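Side-chain contacts in 49 protein (Murid herpesvirus 4, PDB 6A4V), which probably interacts with the host poly(ADP-ribose) polymerase 1 and so helps the virus to replicate: residues P87-H92 and K228-C233; F39-L44 and L240-A245; L79-D84 and N293-F298. All blocks are in the same frame, centred on the assembly; numbering follows the deposited sequence.

Contact 1 of 3, residues P87-H92 and K228-C233; sequences PFLLPH and KLFSVC
Leu90 and Ser231 are the residues whose CA atoms come nearest, 6.9 Å apart. Residues 89-92 lie in the first part of helix 89-104. Residues 228-233 are an inner part of helix 213-235. No hydrogen bond joins the two segments, and the contact is made by two leucines set against Phe230 and Ser231.

Leu89 points its CB toward the other helix. Its CG is anti to the backbone N (chi1 -179°), which carries the CD2 methyl to the Phe230 ring. Leu89 CD2 lies 3.4 Å from Phe230 CD1 and 3.6 Å from Phe230 CE1. It therefore sits against one side bond of the ring and approaches obliquely. The two side chains cross at about a right angle.

Leu90 reaches across with the end of its side chain. Leu90 CD2 rests on the helix backbone at Phe230, 3.9 Å from Phe230 C and 4.0 Å from Phe230 CB. Leu90 CD2 also lies 4.1 Å from Ser231 OG. That hydroxyl is satisfied within its own helix by a hydrogen bond with Phe227 O, so it meets the leucine as a plain neighbour.

Tyr40 packs on Leu89 and meets the Phe230 ring edge-to-face. Met192 also touches Phe230. Leu296 of the second subunit packs on Leu89, so this leucine is shared between the interior and the dimer interface. The arrangement is a buried, apolar contact of helix 89-104 with helix 213-235 in an all-helical fold, with leucine methyls set against an aromatic ring and the helix backbone.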
ATOM      1  N   PRO B  87      -7.437   4.375 -12.270  1.00 44.39           N
ATOM      2  CA  PRO B  87      -7.908   3.971 -13.606  1.00 43.18           C
ATOM      3  C   PRO B  87      -8.811   2.721 -13.703  1.00 46.79           C
ATOM      4  O   PRO B  87      -9.584   2.629 -14.659  1.00 50.82           O
ATOM      5  CB  PRO B  87      -6.599   3.671 -14.365  1.00 46.58           C
ATOM      6  CG  PRO B  87      -5.570   4.532 -13.667  1.00 39.76           C
ATOM      7  CD  PRO B  87      -5.962   4.488 -12.195  1.00 44.58           C
ATOM      8  N   PHE B  88      -8.700   1.871 -12.670  1.00 39.63           N
ATOM      9  CA  PHE B  88      -9.376   0.651 -12.303  1.00 50.34           C
ATOM     10  C   PHE B  88     -10.607   0.866 -11.411  1.00 39.58           C
ATOM     11  O   PHE B  88     -11.329  -0.106 -11.171  1.00 40.18           O
ATOM     12  CB  PHE B  88      -8.517  -0.201 -11.342  1.00 51.37           C
ATOM     13  CG  PHE B  88      -7.210  -0.778 -11.819  1.00 63.73           C
ATOM     14  CD1 PHE B  88      -6.281  -0.018 -12.516  1.00 79.83           C
ATOM     15  CD2 PHE B  88      -6.863  -2.078 -11.468  1.00 81.25           C
ATOM     16  CE1 PHE B  88      -5.072  -0.564 -12.915  1.00 84.15           C
ATOM     17  CE2 PHE B  88      -5.651  -2.628 -11.869  1.00 80.77           C
ATOM     18  CZ  PHE B  88      -4.758  -1.869 -12.590  1.00 86.54           C
ATOM     19  N   LEU B  89     -10.789   2.052 -10.814  1.00 38.07           N
ATOM     20  CA  LEU B  89     -11.805   2.234  -9.737  1.00 35.60           C
ATOM     21  C   LEU B  89     -13.263   2.198 -10.244  1.00 44.26           C
ATOM     22  O   LEU B  89     -14.142   1.609  -9.530  1.00 43.17           O
ATOM     23  CB  LEU B  89     -11.535   3.524  -8.976  1.00 36.61           C
ATOM     24  CG  LEU B  89     -12.497   3.807  -7.817  1.00 38.78           C
ATOM     25  CD1 LEU B  89     -12.528   2.665  -6.851  1.00 37.42           C
ATOM     26  CD2 LEU B  89     -12.126   5.056  -7.078  1.00 35.88           C
ATOM     27  N   LEU B  90     -13.564   2.874 -11.366  1.00 35.43           N
ATOM     28  CA  LEU B  90     -14.948   2.994 -11.837  1.00 36.08           C
ATOM     29  C   LEU B  90     -15.326   1.665 -12.468  1.00 36.70           C
ATOM     30  O   LEU B  90     -16.345   1.091 -12.106  1.00 34.94           O
ATOM     31  CB  LEU B  90     -15.157   4.180 -12.806  1.00 32.61           C
ATOM     32  CG  LEU B  90     -14.998   5.603 -12.242  1.00 28.88           C
ATOM     33  CD1 LEU B  90     -15.452   6.660 -13.230  1.00 24.72           C
ATOM     34  CD2 LEU B  90     -15.737   5.811 -10.923  1.00 36.01           C
ATOM     35  N   PRO B  91     -14.482   1.074 -13.351  1.00 41.97           N
ATOM     36  CA  PRO B  91     -14.734  -0.269 -13.867  1.00 39.05           C
ATOM     37  C   PRO B  91     -14.997  -1.269 -12.730  1.00 37.30           C
ATOM     38  O   PRO B  91     -15.889  -2.056 -12.776  1.00 39.82           O
ATOM     39  CB  PRO B  91     -13.422  -0.627 -14.567  1.00 39.67           C
ATOM     40  CG  PRO B  91     -12.843   0.697 -14.968  1.00 36.35           C
ATOM     41  CD  PRO B  91     -13.199   1.612 -13.822  1.00 43.95           C
ATOM     42  N   HIS B  92     -14.193  -1.210 -11.678  1.00 34.65           N
ATOM     43  CA  HIS B  92     -14.412  -2.102 -10.536  1.00 36.14           C
ATOM     44  C   HIS B  92     -15.799  -1.885  -9.903  1.00 37.29           C
ATOM     45  O   HIS B  92     -16.568  -2.831  -9.675  1.00 40.13           O
ATOM     46  CB  HIS B  92     -13.378  -1.855  -9.478  1.00 28.25           C
ATOM     47  CG  HIS B  92     -13.499  -2.798  -8.356  1.00 29.46           C
ATOM     48  ND1 HIS B  92     -13.066  -4.098  -8.462  1.00 26.62           N
ATOM     49  CD2 HIS B  92     -13.890  -2.603  -7.081  1.00 33.54           C
ATOM     50  CE1 HIS B  92     -13.339  -4.706  -7.332  1.00 28.66           C
ATOM     51  NE2 HIS B  92     -13.758  -3.778  -6.429  1.00 30.86           N
ATOM     52  N   LYS B 228     -21.762   7.315  -7.690  1.00 37.98           N
ATOM     53  CA  LYS B 228     -21.999   8.630  -8.289  1.00 45.57           C
ATOM     54  C   LYS B 228     -20.928   9.557  -7.710  1.00 43.25           C
ATOM     55  O   LYS B 228     -20.311  10.317  -8.481  1.00 33.80           O
ATOM     56  CB  LYS B 228     -23.465   9.078  -8.156  1.00 50.83           C
ATOM     57  CG  LYS B 228     -23.742  10.588  -8.162  1.00 55.76           C
ATOM     58  CD  LYS B 228     -24.054  11.174  -9.539  1.00 61.07           C
ATOM     59  CE  LYS B 228     -24.745  12.527  -9.512  1.00 68.33           C
ATOM     60  NZ  LYS B 228     -26.196  12.436  -9.231  1.00 67.68           N
ATOM     61  N   LEU B 229     -20.608   9.381  -6.418  1.00 38.62           N
ATOM     62  CA  LEU B 229     -19.585  10.205  -5.818  1.00 33.85           C
ATOM     63  C   LEU B 229     -18.253   9.953  -6.530  1.00 34.81           C
ATOM     64  O   LEU B 229     -17.565  10.909  -6.935  1.00 42.84           O
ATOM     65  CB  LEU B 229     -19.454   9.905  -4.331  1.00 40.81           C
ATOM     66  CG  LEU B 229     -20.183  10.769  -3.306  1.00 48.06           C
ATOM     67  CD1 LEU B 229     -19.563  10.511  -1.945  1.00 56.52           C
ATOM     68  CD2 LEU B 229     -20.110  12.265  -3.573  1.00 51.30           C
ATOM     69  N   PHE B 230     -17.836   8.694  -6.659  1.00 37.40           N
ATOM     70  CA  PHE B 230     -16.528   8.405  -7.245  1.00 33.68           C
ATOM     71  C   PHE B 230     -16.564   8.863  -8.703  1.00 36.58           C
ATOM     72  O   PHE B 230     -15.572   9.307  -9.276  1.00 33.78           O
ATOM     73  CB  PHE B 230     -16.147   6.916  -7.092  1.00 32.49           C
ATOM     74  CG  PHE B 230     -15.448   6.598  -5.795  1.00 29.31           C
ATOM     75  CD1 PHE B 230     -14.204   7.165  -5.488  1.00 27.86           C
ATOM     76  CD2 PHE B 230     -16.048   5.787  -4.837  1.00 29.90           C
ATOM     77  CE1 PHE B 230     -13.572   6.896  -4.286  1.00 29.26           C
ATOM     78  CE2 PHE B 230     -15.407   5.531  -3.627  1.00 30.74           C
ATOM     79  CZ  PHE B 230     -14.164   6.054  -3.362  1.00 24.68           C
ATOM     80  N   SER B 231     -17.739   8.797  -9.326  1.00 42.13           N
ATOM     81  CA  SER B 231     -17.784   9.215 -10.720  1.00 41.51           C
ATOM     82  C   SER B 231     -17.387  10.678 -10.844  1.00 43.94           C
ATOM     83  O   SER B 231     -16.679  11.088 -11.759  1.00 37.28           O
ATOM     84  CB  SER B 231     -19.120   8.997 -11.317  1.00 50.65           C
ATOM     85  OG  SER B 231     -19.234   7.663 -11.798  1.00 38.41           O
ATOM     86  N   VAL B 232     -17.932  11.490  -9.959  1.00 37.25           N
ATOM     87  CA  VAL B 232     -17.701  12.902 -10.065  1.00 39.26           C
ATOM     88  C   VAL B 232     -16.239  13.152  -9.704  1.00 36.29           C
ATOM     89  O   VAL B 232     -15.489  13.832 -10.396  1.00 36.59           O
ATOM     90  CB  VAL B 232     -18.697  13.657  -9.160  1.00 38.80           C
ATOM     91  CG1 VAL B 232     -18.222  15.044  -8.790  1.00 39.38           C
ATOM     92  CG2 VAL B 232     -20.067  13.706  -9.829  1.00 28.56           C
ATOM     93  N   CYS B 233     -15.831  12.517  -8.615  1.00 38.25           N
ATOM     94  CA  CYS B 233     -14.486  12.584  -8.131  1.00 36.96           C
ATOM     95  C   CYS B 233     -13.444  12.307  -9.229  1.00 34.42           C
ATOM     96  O   CYS B 233     -12.413  13.003  -9.296  1.00 35.52           O
ATOM     97  CB  CYS B 233     -14.349  11.589  -7.013  1.00 34.69           C
ATOM     98  SG  CYS B 233     -12.973  11.996  -5.927  1.00 45.51           S
TER

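Contact 2 of 3, residues F39-L44 and L240-A245; sequences FYYPSL and LDSLVA
Tyr41 meets Ser242 through the base of its side chain. Tyr41 CB lies 3.5 Å from Ser242 OG. Next along, Tyr41 CG is 3.8 Å from Ser242 OG. Tyr41 CD1 is 3.9 Å from Ser242 CB, so the serine lies obliquely beside the near part of the ring. Tyr41 CG sits between the backbone N and the carbonyl carbon (chi1 56°), which goes with CB and the near part of the ring lying beside Ser242. Further along the ring, Tyr41 CE2 packs against Cys233 SG. At the tip, the Tyr41 OH is hydrogen-bonded to Phe189 O, well beyond the serine.

One water links the segments. The water donates to Pro42 O at 2.7 Å. The water is also hydrogen-bonded to Ser242 OG at 3.0 Å. Pro42 O and Ser242 OG do not bond directly.

Tyr40 and Tyr41 both pair through their backbones with Met192, in an arrangement that fits a classic beta bulge. Leu79 of helix 61-85 touches both Tyr41 and Ser242. Segment 39-44 is thus laid over helix 238-262 by van der Waals contact and a water bridge. The polar link between the segments is a single bridging water, while the tyrosine hydroxyl is anchored to a different loop.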
ATOM      1  N   PHE B  39      -8.839   7.801   3.924  1.00 49.97           N
ATOM      2  CA  PHE B  39      -9.270   8.750   2.952  1.00 43.04           C
ATOM      3  C   PHE B  39      -8.708   8.387   1.596  1.00 35.88           C
ATOM      4  O   PHE B  39      -7.624   7.812   1.470  1.00 42.55           O
ATOM      5  CB  PHE B  39      -8.873  10.150   3.375  1.00 44.52           C
ATOM      6  CG  PHE B  39      -9.701  10.707   4.508  1.00 48.57           C
ATOM      7  CD1 PHE B  39     -10.990  11.163   4.285  1.00 45.71           C
ATOM      8  CD2 PHE B  39      -9.180  10.776   5.793  1.00 53.02           C
ATOM      9  CE1 PHE B  39     -11.767  11.617   5.337  1.00 50.10           C
ATOM     10  CE2 PHE B  39      -9.939  11.291   6.833  1.00 56.73           C
ATOM     11  CZ  PHE B  39     -11.222  11.744   6.594  1.00 51.72           C
ATOM     12  N   TYR B  40      -9.543   8.602   0.601  1.00 28.23           N
ATOM     13  CA  TYR B  40      -9.091   8.595  -0.750  1.00 37.16           C
ATOM     14  C   TYR B  40      -8.138   9.794  -0.830  1.00 33.50           C
ATOM     15  O   TYR B  40      -7.074   9.693  -1.370  1.00 35.45           O
ATOM     16  CB  TYR B  40     -10.301   8.624  -1.699  1.00 35.76           C
ATOM     17  CG  TYR B  40     -10.027   8.267  -3.142  1.00 32.50           C
ATOM     18  CD1 TYR B  40      -9.473   7.047  -3.473  1.00 30.28           C
ATOM     19  CD2 TYR B  40     -10.502   9.064  -4.180  1.00 31.73           C
ATOM     20  CE1 TYR B  40      -9.218   6.714  -4.797  1.00 28.43           C
ATOM     21  CE2 TYR B  40     -10.321   8.719  -5.508  1.00 34.12           C
ATOM     22  CZ  TYR B  40      -9.655   7.542  -5.812  1.00 34.22           C
ATOM     23  OH  TYR B  40      -9.379   7.233  -7.096  1.00 31.06           O
ATOM     24  N   TYR B  41      -8.581  10.924  -0.270  1.00 36.75           N
ATOM     25  CA  TYR B  41      -7.717  11.994   0.092  1.00 35.08           C
ATOM     26  C   TYR B  41      -8.351  12.731   1.255  1.00 38.23           C
ATOM     27  O   TYR B  41      -9.567  12.869   1.298  1.00 35.43           O
ATOM     28  CB  TYR B  41      -7.480  12.958  -1.087  1.00 30.99           C
ATOM     29  CG  TYR B  41      -8.708  13.557  -1.728  1.00 37.38           C
ATOM     30  CD1 TYR B  41      -9.204  14.790  -1.299  1.00 38.27           C
ATOM     31  CD2 TYR B  41      -9.348  12.931  -2.794  1.00 38.86           C
ATOM     32  CE1 TYR B  41     -10.338  15.349  -1.858  1.00 40.00           C
ATOM     33  CE2 TYR B  41     -10.496  13.462  -3.358  1.00 39.77           C
ATOM     34  CZ  TYR B  41     -10.971  14.684  -2.890  1.00 43.04           C
ATOM     35  OH  TYR B  41     -12.055  15.266  -3.428  1.00 39.48           O
ATOM     36  N   PRO B  42      -7.516  13.334   2.122  1.00 40.27           N
ATOM     37  CA  PRO B  42      -7.975  14.231   3.182  1.00 33.00           C
ATOM     38  C   PRO B  42      -8.147  15.665   2.697  1.00 37.21           C
ATOM     39  O   PRO B  42      -7.604  16.054   1.612  1.00 33.62           O
ATOM     40  CB  PRO B  42      -6.771  14.090   4.136  1.00 31.55           C
ATOM     41  CG  PRO B  42      -5.592  14.062   3.219  1.00 36.07           C
ATOM     42  CD  PRO B  42      -6.041  13.270   2.020  1.00 32.77           C
ATOM     43  N   SER B  43      -8.843  16.479   3.490  1.00 38.78           N
ATOM     44  CA  SER B  43      -8.965  17.926   3.224  1.00 42.14           C
ATOM     45  C   SER B  43      -7.696  18.647   3.693  1.00 41.30           C
ATOM     46  O   SER B  43      -7.183  18.319   4.789  1.00 38.93           O
ATOM     47  CB  SER B  43     -10.150  18.486   3.994  1.00 43.74           C
ATOM     48  OG  SER B  43     -10.066  18.030   5.355  1.00 46.29           O
ATOM     49  N   LEU B  44      -7.243  19.674   2.970  1.00 46.42           N
ATOM     50  CA  LEU B  44      -6.189  20.605   3.526  1.00 50.77           C
ATOM     51  C   LEU B  44      -6.614  21.078   4.921  1.00 58.38           C
ATOM     52  O   LEU B  44      -5.787  21.213   5.831  1.00 47.62           O
ATOM     53  CB  LEU B  44      -5.943  21.815   2.623  1.00 55.94           C
ATOM     54  CG  LEU B  44      -5.160  21.537   1.339  1.00 81.12           C
ATOM     55  CD1 LEU B  44      -5.344  22.659   0.324  1.00 90.81           C
ATOM     56  CD2 LEU B  44      -3.683  21.320   1.615  1.00 85.15           C
ATOM     57  N   LEU B 240      -5.922  13.776  -8.143  1.00 31.04           N
ATOM     58  CA  LEU B 240      -4.659  14.482  -8.734  1.00 34.03           C
ATOM     59  C   LEU B 240      -4.456  15.881  -8.154  1.00 35.39           C
ATOM     60  O   LEU B 240      -3.361  16.182  -7.671  1.00 40.22           O
ATOM     61  CB  LEU B 240      -4.747  14.515 -10.251  1.00 28.52           C
ATOM     62  CG  LEU B 240      -3.687  15.302 -11.065  1.00 30.23           C
ATOM     63  CD1 LEU B 240      -2.297  14.747 -10.909  1.00 27.97           C
ATOM     64  CD2 LEU B 240      -4.097  15.231 -12.542  1.00 25.72           C
ATOM     65  N   ASP B 241      -5.510  16.691  -8.129  1.00 37.32           N
ATOM     66  CA  ASP B 241      -5.431  18.002  -7.512  1.00 33.75           C
ATOM     67  C   ASP B 241      -4.838  17.888  -6.111  1.00 37.27           C
ATOM     68  O   ASP B 241      -3.966  18.645  -5.682  1.00 42.80           O
ATOM     69  CB  ASP B 241      -6.786  18.682  -7.353  1.00 37.28           C
ATOM     70  CG  ASP B 241      -7.357  19.202  -8.666  1.00 51.85           C
ATOM     71  OD1 ASP B 241      -6.589  19.252  -9.659  1.00 43.39           O
ATOM     72  OD2 ASP B 241      -8.567  19.541  -8.685  1.00 57.01           O
ATOM     73  N   SER B 242      -5.364  16.952  -5.359  1.00 30.18           N
ATOM     74  CA  SER B 242      -5.089  17.003  -3.990  1.00 35.24           C
ATOM     75  C   SER B 242      -3.633  16.554  -3.812  1.00 30.64           C
ATOM     76  O   SER B 242      -2.959  17.066  -2.958  1.00 40.10           O
ATOM     77  CB  SER B 242      -6.136  16.211  -3.219  1.00 30.68           C
ATOM     78  OG  SER B 242      -5.605  15.771  -2.030  1.00 35.59           O
ATOM     79  N   LEU B 243      -3.182  15.645  -4.680  1.00 34.92           N
ATOM     80  CA  LEU B 243      -1.818  15.077  -4.730  1.00 34.31           C
ATOM     81  C   LEU B 243      -0.839  16.187  -5.070  1.00 34.21           C
ATOM     82  O   LEU B 243       0.231  16.296  -4.435  1.00 30.19           O
ATOM     83  CB  LEU B 243      -1.728  13.956  -5.798  1.00 33.42           C
ATOM     84  CG  LEU B 243      -0.443  13.147  -5.838  1.00 37.08           C
ATOM     85  CD1 LEU B 243      -0.708  11.766  -6.367  1.00 42.54           C
ATOM     86  CD2 LEU B 243       0.665  13.790  -6.687  1.00 36.89           C
ATOM     87  N   VAL B 244      -1.212  17.015  -6.053  1.00 28.94           N
ATOM     88  CA  VAL B 244      -0.348  18.181  -6.396  1.00 30.63           C
ATOM     89  C   VAL B 244      -0.202  19.140  -5.210  1.00 31.01           C
ATOM     90  O   VAL B 244       0.913  19.520  -4.850  1.00 26.56           O
ATOM     91  CB  VAL B 244      -0.858  18.890  -7.654  1.00 31.01           C
ATOM     92  CG1 VAL B 244      -0.113  20.165  -7.841  1.00 32.81           C
ATOM     93  CG2 VAL B 244      -0.710  17.970  -8.876  1.00 29.44           C
ATOM     94  N   ALA B 245      -1.322  19.583  -4.626  1.00 28.41           N
ATOM     95  CA  ALA B 245      -1.261  20.490  -3.464  1.00 27.02           C
ATOM     96  C   ALA B 245      -0.391  19.856  -2.406  1.00 29.79           C
ATOM     97  O   ALA B 245       0.522  20.470  -1.857  1.00 33.51           O
ATOM     98  CB  ALA B 245      -2.633  20.758  -2.874  1.00 27.14           C
TER
HETATM   99  O   HOH W   1      -7.307  17.729  -0.458  1.00 29.78           O

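Contact 3 of 3, residues L79-D84 and N293-F298; sequences LRHNLD and NNTLVF
Thr295 OG1 is gripped by two side chains of helix 61-85. His81 NE2 forms a 2.8 Å hydrogen bond with Thr295 OG1, nearly straight at 176°, and Gln77 NE2 makes a second bond to this hydroxyl. The hydroxyl meets the imidazole at its edge, near the ring plane. The His81 and Thr295 side chains cross at about a right angle. With CG anti to the carbonyl carbon, the histidine swings its ring across to the threonine.

The second bond across the contact is made by Arg80. Arg80 NH1 donates to Asn293 OD1 over 2.9 Å, with an N-H...O angle of 163°. The oxygen lies in the guanidinium plane. Seen from the amide, however, the donor stands well above the carbonyl plane, and the two flat groups are turned 62° apart. The arginine chain bends at both chi2 and chi3, which turns the guanidinium along its own helix toward Asp84. There Arg80 NE forms a salt bridge with Asp84 OD1 at 3.6 Å. Asn293 ND2 is held in turn by Asn247 OD1 and Leu289 O, so both ends of this amide have partners.

Asn294 is the N-cap of helix 295-312. Asn294 OD1 accepts from Val297 N at 3.2 Å and, weakly, from Leu296 N. At the dimer interface, His81 meets His81 of the second subunit edge-to-face, and Thr295 packs on Thr85 of that subunit.

The contact is therefore polar. His81 and Arg80 of helix 61-85 hold the capped start of helix 295-312, and the Asp84 carboxylate probably offsets the charge of Arg80. Because the histidine also touches its counterpart, the intrachain bond may help to set its ring for the dimer contact.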
ATOM      1  N   LEU B  79      -1.554   8.930  -1.282  1.00 36.65           N
ATOM      2  CA  LEU B  79      -2.284   9.525  -2.421  1.00 35.41           C
ATOM      3  C   LEU B  79      -1.740   9.054  -3.784  1.00 34.30           C
ATOM      4  O   LEU B  79      -2.491   8.939  -4.753  1.00 34.41           O
ATOM      5  CB  LEU B  79      -2.230  11.046  -2.339  1.00 38.05           C
ATOM      6  CG  LEU B  79      -2.982  11.704  -1.180  1.00 41.70           C
ATOM      7  CD1 LEU B  79      -2.868  13.226  -1.279  1.00 46.39           C
ATOM      8  CD2 LEU B  79      -4.436  11.300  -1.171  1.00 44.86           C
ATOM      9  N   ARG B  80      -0.452   8.737  -3.863  1.00 29.46           N
ATOM     10  CA  ARG B  80       0.103   8.136  -5.087  1.00 33.99           C
ATOM     11  C   ARG B  80      -0.363   6.680  -5.288  1.00 38.68           C
ATOM     12  O   ARG B  80      -0.618   6.262  -6.431  1.00 34.86           O
ATOM     13  CB  ARG B  80       1.631   8.112  -5.037  1.00 36.57           C
ATOM     14  CG  ARG B  80       2.251   7.430  -6.253  1.00 38.49           C
ATOM     15  CD  ARG B  80       2.577   8.378  -7.384  1.00 44.85           C
ATOM     16  NE  ARG B  80       1.638   8.763  -8.438  1.00 38.06           N
ATOM     17  CZ  ARG B  80       1.817   9.854  -9.171  1.00 47.71           C
ATOM     18  NH1 ARG B  80       2.550  10.856  -8.698  1.00 55.18           N
ATOM     19  NH2 ARG B  80       1.261   9.960 -10.362  1.00 54.80           N
ATOM     20  N   HIS B  81      -0.373   5.903  -4.204  1.00 36.72           N
ATOM     21  CA  HIS B  81      -0.973   4.537  -4.238  1.00 45.12           C
ATOM     22  C   HIS B  81      -2.378   4.659  -4.828  1.00 31.90           C
ATOM     23  O   HIS B  81      -2.722   3.968  -5.780  1.00 32.90           O
ATOM     24  CB  HIS B  81      -0.990   3.804  -2.872  1.00 41.11           C
ATOM     25  CG  HIS B  81       0.331   3.476  -2.232  1.00 51.22           C
ATOM     26  ND1 HIS B  81       0.426   3.046  -0.898  1.00 55.03           N
ATOM     27  CD2 HIS B  81       1.620   3.540  -2.678  1.00 67.89           C
ATOM     28  CE1 HIS B  81       1.697   2.809  -0.583  1.00 54.26           C
ATOM     29  NE2 HIS B  81       2.454   3.103  -1.659  1.00 60.58           N
ATOM     30  N   ASN B  82      -3.158   5.620  -4.322  1.00 32.29           N
ATOM     31  CA  ASN B  82      -4.535   5.763  -4.730  1.00 28.81           C
ATOM     32  C   ASN B  82      -4.630   6.187  -6.206  1.00 29.93           C
ATOM     33  O   ASN B  82      -5.477   5.700  -6.891  1.00 35.44           O
ATOM     34  CB  ASN B  82      -5.350   6.674  -3.817  1.00 28.52           C
ATOM     35  CG  ASN B  82      -5.643   6.030  -2.483  1.00 29.19           C
ATOM     36  OD1 ASN B  82      -5.584   4.811  -2.392  1.00 31.44           O
ATOM     37  ND2 ASN B  82      -5.840   6.819  -1.434  1.00 24.47           N
ATOM     38  N   LEU B  83      -3.759   7.076  -6.684  1.00 35.86           N
ATOM     39  CA  LEU B  83      -3.885   7.584  -8.058  1.00 37.49           C
ATOM     40  C   LEU B  83      -3.426   6.534  -9.078  1.00 37.00           C
ATOM     41  O   LEU B  83      -3.879   6.575 -10.206  1.00 32.07           O
ATOM     42  CB  LEU B  83      -3.151   8.917  -8.201  1.00 37.97           C
ATOM     43  CG  LEU B  83      -3.066   9.517  -9.606  1.00 36.56           C
ATOM     44  CD1 LEU B  83      -4.419  10.057 -10.066  1.00 37.32           C
ATOM     45  CD2 LEU B  83      -2.045  10.642  -9.637  1.00 42.50           C
ATOM     46  N   ASP B  84      -2.533   5.620  -8.691  1.00 41.30           N
ATOM     47  CA  ASP B  84      -2.129   4.577  -9.587  1.00 43.83           C
ATOM     48  C   ASP B  84      -3.337   3.638  -9.807  1.00 49.76           C
ATOM     49  O   ASP B  84      -3.500   3.123 -10.919  1.00 42.02           O
ATOM     50  CB  ASP B  84      -0.902   3.799  -9.105  1.00 40.83           C
ATOM     51  CG  ASP B  84       0.398   4.584  -9.012  1.00 36.18           C
ATOM     52  OD1 ASP B  84       0.485   5.610  -9.674  1.00 32.91           O
ATOM     53  OD2 ASP B  84       1.287   4.200  -8.177  1.00 27.53           O
ATOM     54  N   ASN B 293       7.739   9.940  -8.677  1.00 37.73           N
ATOM     55  CA  ASN B 293       6.855  10.085  -7.568  1.00 39.84           C
ATOM     56  C   ASN B 293       6.366   8.670  -7.306  1.00 38.95           C
ATOM     57  O   ASN B 293       5.503   8.133  -8.037  1.00 40.65           O
ATOM     58  CB  ASN B 293       5.778  11.133  -7.871  1.00 35.66           C
ATOM     59  CG  ASN B 293       5.080  11.646  -6.616  1.00 32.75           C
ATOM     60  OD1 ASN B 293       4.048  11.109  -6.216  1.00 34.93           O
ATOM     61  ND2 ASN B 293       5.600  12.700  -5.995  1.00 40.84           N
ATOM     62  N   ASN B 294       7.064   7.995  -6.395  1.00 37.05           N
ATOM     63  CA  ASN B 294       6.941   6.576  -6.305  1.00 29.86           C
ATOM     64  C   ASN B 294       7.198   6.179  -4.853  1.00 34.00           C
ATOM     65  O   ASN B 294       7.963   6.866  -4.131  1.00 37.94           O
ATOM     66  CB  ASN B 294       7.814   5.830  -7.315  1.00 33.14           C
ATOM     67  CG  ASN B 294       9.175   5.371  -6.801  1.00 35.15           C
ATOM     68  OD1 ASN B 294       9.312   4.872  -5.685  1.00 36.16           O
ATOM     69  ND2 ASN B 294      10.183   5.448  -7.653  1.00 32.40           N
ATOM     70  N   THR B 295       6.544   5.072  -4.475  1.00 31.30           N
ATOM     71  CA  THR B 295       6.438   4.589  -3.123  1.00 27.98           C
ATOM     72  C   THR B 295       7.811   4.231  -2.556  1.00 23.38           C
ATOM     73  O   THR B 295       7.999   4.292  -1.366  1.00 24.62           O
ATOM     74  CB  THR B 295       5.448   3.402  -3.058  1.00 33.71           C
ATOM     75  OG1 THR B 295       5.275   2.945  -1.711  1.00 31.81           O
ATOM     76  CG2 THR B 295       5.891   2.216  -3.883  1.00 39.11           C
ATOM     77  N   LEU B 296       8.772   3.795  -3.372  1.00 27.38           N
ATOM     78  CA  LEU B 296      10.117   3.510  -2.777  1.00 26.97           C
ATOM     79  C   LEU B 296      10.732   4.792  -2.222  1.00 29.39           C
ATOM     80  O   LEU B 296      11.328   4.781  -1.073  1.00 36.97           O
ATOM     81  CB  LEU B 296      11.040   2.844  -3.813  1.00 26.80           C
ATOM     82  CG  LEU B 296      10.548   1.525  -4.384  1.00 26.97           C
ATOM     83  CD1 LEU B 296      11.562   1.010  -5.409  1.00 30.37           C
ATOM     84  CD2 LEU B 296      10.367   0.491  -3.267  1.00 32.75           C
ATOM     85  N   VAL B 297      10.544   5.921  -2.943  1.00 34.37           N
ATOM     86  CA  VAL B 297      11.125   7.207  -2.505  1.00 32.36           C
ATOM     87  C   VAL B 297      10.491   7.638  -1.195  1.00 22.97           C
ATOM     88  O   VAL B 297      11.175   8.089  -0.200  1.00 29.18           O
ATOM     89  CB  VAL B 297      11.075   8.309  -3.579  1.00 33.26           C
ATOM     90  CG1 VAL B 297      11.656   9.597  -3.070  1.00 39.53           C
ATOM     91  CG2 VAL B 297      11.765   7.971  -4.880  1.00 35.11           C
ATOM     92  N   PHE B 298       9.180   7.620  -1.142  1.00 28.79           N
ATOM     93  CA  PHE B 298       8.506   7.982   0.141  1.00 26.25           C
ATOM     94  C   PHE B 298       9.046   7.133   1.276  1.00 26.62           C
ATOM     95  O   PHE B 298       9.359   7.709   2.341  1.00 28.80           O
ATOM     96  CB  PHE B 298       6.993   7.833   0.080  1.00 29.11           C
ATOM     97  CG  PHE B 298       6.369   8.826  -0.850  1.00 35.27           C
ATOM     98  CD1 PHE B 298       6.263  10.162  -0.473  1.00 40.96           C
ATOM     99  CD2 PHE B 298       6.084   8.468  -2.166  1.00 36.34           C
ATOM    100  CE1 PHE B 298       5.695  11.086  -1.336  1.00 37.60           C
ATOM    101  CE2 PHE B 298       5.563   9.404  -3.039  1.00 28.26           C
ATOM    102  CZ  PHE B 298       5.300  10.678  -2.590  1.00 38.59           C
TER

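Overall arrangement
From the N terminus, residues 39-44 come first and pair with 240-245, so contact 2 closes a loop of 195 residues. Segment 79-84 lies inside that loop, but its partner 293-298 lies beyond it. Contacts 2 and 3 therefore cross. Contact 1, between 87-92 and 228-233, is enclosed by both. Helices 61-85 and 89-104 follow each other and carry the first segments of contacts 3 and 1. Helices 213-235 and 238-262 likewise carry the second segments of contacts 1 and 2. Tyr40 joins the three regions: it packs on Leu89 and Phe230, and its backbone O probably bonds Asn82 ND2. Contacts 1 and 3 also both touch the second subunit.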